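Local coordinates for protein neurotoxin (Clostridium botulinum, PDB 2QN0) that probably acts as a zinc-dependent endopeptidase, the light chain of a botulinum neurotoxin that cleaves neuronal SNARE proteins and so blocks neurotransmitter release, at residues 223-226 with 227-230. Sequence-based numbering, arbitrary orientation.
Sequences PILI and LMHE. With ZN (zinc ion), chain B.
Glu230 OE2 is gripped by two water molecules, one of which ties it back to Ile226 one helical turn earlier. The first water spends both protons in this bridge, donating to Glu230 OE2 at 2.7 Å and to Ile226 O at 2.9 Å. The second is hydrogen-bonded to Glu230 OE2 at 2.6 Å, probably as the donor, and is itself a zinc ligand, its oxygen 2.1 Å from the metal. A bend at chi2 (-50°) curls the Glu230 chain so that its carboxylate reaches this water rather than the zinc, while the other oxygen, OE1, is hydrogen-bonded to Thr170; both ends of the group are thereby held. The metal is met directly by His229 NE2, 2.1 Å from the zinc. With CG anti to the backbone N (chi1 172°), the His229 imidazole is carried away from the preceding turn, and Glu360 holds ND1 as a second-shell partner that fixes the ring's rotation. Imidazole suits this place because one nitrogen can bind metal while the other is anchored.

In the helix backbone, Leu227, Met228 and His229 donate N-H to the oxygens of Pro223, Ile224 and Leu225. The shortest of these bonds joins Met228 N to Ile224 O at 2.7 Å, and Met228 CG lies beside Ile224 O, 3.0 Å away, a close approach. The methionine chain runs extended to SD, which packs 4.3 Å from Leu225 CD2, and the terminal CE turns aside; on this buried apolar side Leu225 and Met228 also touch Tyr363 of helix 360-366. Together with the remaining protein ligands His233 and Glu269, the arrangement is the HExxH zinc-binding helix of the clostridial neurotoxin proteases, its glutamate hydrogen-bonded to the metal-bound water as in related zinc peptidases.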
ATOM      1  N   PRO A 223      -3.171 -13.287   2.674  1.00 18.25           N
ATOM      2  CA  PRO A 223      -2.181 -12.356   2.133  1.00 16.86           C
ATOM      3  C   PRO A 223      -2.759 -11.196   1.321  1.00 15.48           C
ATOM      4  O   PRO A 223      -2.190 -10.101   1.329  1.00 15.63           O
ATOM      5  CB  PRO A 223      -1.289 -13.260   1.286  1.00 17.14           C
ATOM      6  CG  PRO A 223      -1.287 -14.523   2.071  1.00 19.34           C
ATOM      7  CD  PRO A 223      -2.744 -14.683   2.459  1.00 18.22           C
ATOM      8  N   ILE A 224      -3.873 -11.406   0.618  1.00 14.69           N
ATOM      9  CA  ILE A 224      -4.403 -10.292  -0.161  1.00 14.84           C
ATOM     10  C   ILE A 224      -4.907  -9.156   0.723  1.00 14.85           C
ATOM     11  O   ILE A 224      -4.861  -8.001   0.314  1.00 14.80           O
ATOM     12  CB  ILE A 224      -5.543 -10.689  -1.145  1.00 16.31           C
ATOM     13  CG1 ILE A 224      -6.716 -11.324  -0.400  1.00 16.49           C
ATOM     14  CG2 ILE A 224      -4.989 -11.595  -2.244  1.00 17.56           C
ATOM     15  CD1 ILE A 224      -8.017 -11.263  -1.182  1.00 14.83           C
ATOM     16  N   LEU A 225      -5.381  -9.471   1.927  1.00 14.85           N
ATOM     17  CA  LEU A 225      -5.872  -8.415   2.814  1.00 15.38           C
ATOM     18  C   LEU A 225      -4.716  -7.638   3.428  1.00 15.55           C
ATOM     19  O   LEU A 225      -4.831  -6.441   3.691  1.00 14.45           O
ATOM     20  CB  LEU A 225      -6.773  -8.987   3.913  1.00 16.12           C
ATOM     21  CG  LEU A 225      -8.152  -9.482   3.451  1.00 17.86           C
ATOM     22  CD1 LEU A 225      -9.107  -9.487   4.635  1.00 17.45           C
ATOM     23  CD2 LEU A 225      -8.709  -8.582   2.364  1.00 19.55           C
ATOM     24  N   ILE A 226      -3.598  -8.320   3.654  1.00 13.85           N
ATOM     25  CA  ILE A 226      -2.422  -7.660   4.200  1.00 13.96           C
ATOM     26  C   ILE A 226      -1.969  -6.628   3.164  1.00 14.80           C
ATOM     27  O   ILE A 226      -1.645  -5.485   3.498  1.00 14.56           O
ATOM     28  CB  ILE A 226      -1.284  -8.677   4.454  1.00 15.85           C
ATOM     29  CG1 ILE A 226      -1.731  -9.703   5.500  1.00 16.95           C
ATOM     30  CG2 ILE A 226      -0.027  -7.952   4.917  1.00 17.04           C
ATOM     31  CD1 ILE A 226      -0.695 -10.785   5.800  1.00 19.53           C
ATOM     32  N   LEU A 227      -1.966  -7.036   1.897  1.00 12.89           N
ATOM     33  CA  LEU A 227      -1.562  -6.146   0.817  1.00 11.95           C
ATOM     34  C   LEU A 227      -2.611  -5.062   0.542  1.00 12.30           C
ATOM     35  O   LEU A 227      -2.274  -3.880   0.426  1.00 12.96           O
ATOM     36  CB  LEU A 227      -1.296  -6.957  -0.461  1.00 14.10           C
ATOM     37  CG  LEU A 227      -0.970  -6.187  -1.747  1.00 15.54           C
ATOM     38  CD1 LEU A 227       0.237  -5.281  -1.531  1.00 16.10           C
ATOM     39  CD2 LEU A 227      -0.696  -7.186  -2.877  1.00 16.33           C
ATOM     40  N   MET A 228      -3.876  -5.457   0.445  1.00 11.79           N
ATOM     41  CA  MET A 228      -4.940  -4.489   0.177  1.00 13.04           C
ATOM     42  C   MET A 228      -5.009  -3.432   1.273  1.00 12.26           C
ATOM     43  O   MET A 228      -5.338  -2.279   1.005  1.00 12.60           O
ATOM     44  CB  MET A 228      -6.290  -5.192   0.034  1.00 12.81           C
ATOM     45  CG  MET A 228      -6.424  -5.960  -1.283  1.00 14.57           C
ATOM     46  SD  MET A 228      -7.996  -6.806  -1.472  1.00 14.65           S
ATOM     47  CE  MET A 228      -9.001  -5.508  -2.190  1.00 14.45           C
ATOM     48  N   HIS A 229      -4.698  -3.825   2.506  1.00 12.57           N
ATOM     49  CA  HIS A 229      -4.698  -2.871   3.612  1.00 11.84           C
ATOM     50  C   HIS A 229      -3.708  -1.751   3.286  1.00 13.14           C
ATOM     51  O   HIS A 229      -4.027  -0.567   3.439  1.00 12.76           O
ATOM     52  CB  HIS A 229      -4.292  -3.562   4.919  1.00 11.92           C
ATOM     53  CG  HIS A 229      -4.093  -2.619   6.065  1.00 13.08           C
ATOM     54  ND1 HIS A 229      -5.015  -2.474   7.079  1.00 13.23           N
ATOM     55  CD2 HIS A 229      -3.080  -1.767   6.352  1.00 14.32           C
ATOM     56  CE1 HIS A 229      -4.577  -1.577   7.944  1.00 14.36           C
ATOM     57  NE2 HIS A 229      -3.406  -1.133   7.526  1.00 13.00           N
ATOM     58  N   GLU A 230      -2.508  -2.112   2.829  1.00 12.02           N
ATOM     59  CA  GLU A 230      -1.515  -1.099   2.484  1.00 11.65           C
ATOM     60  C   GLU A 230      -1.951  -0.317   1.245  1.00 11.70           C
ATOM     61  O   GLU A 230      -1.662   0.876   1.127  1.00 12.38           O
ATOM     62  CB  GLU A 230      -0.133  -1.731   2.239  1.00 13.20           C
ATOM     63  CG  GLU A 230       0.507  -2.395   3.468  1.00 13.62           C
ATOM     64  CD  GLU A 230       0.523  -1.503   4.708  1.00 15.33           C
ATOM     65  OE1 GLU A 230       0.866  -0.304   4.597  1.00 13.94           O
ATOM     66  OE2 GLU A 230       0.207  -2.012   5.802  1.00 14.92           O
TER
HETATM   67 ZN    ZN B 431      -1.992   0.325   8.055  1.00 16.27          ZN
HETATM   68  O   HOH W   1      -0.828  -4.536   6.064  1.00 15.15           O
HETATM   69  O   HOH W   2      -0.098  -0.520   7.881  1.00 15.79           O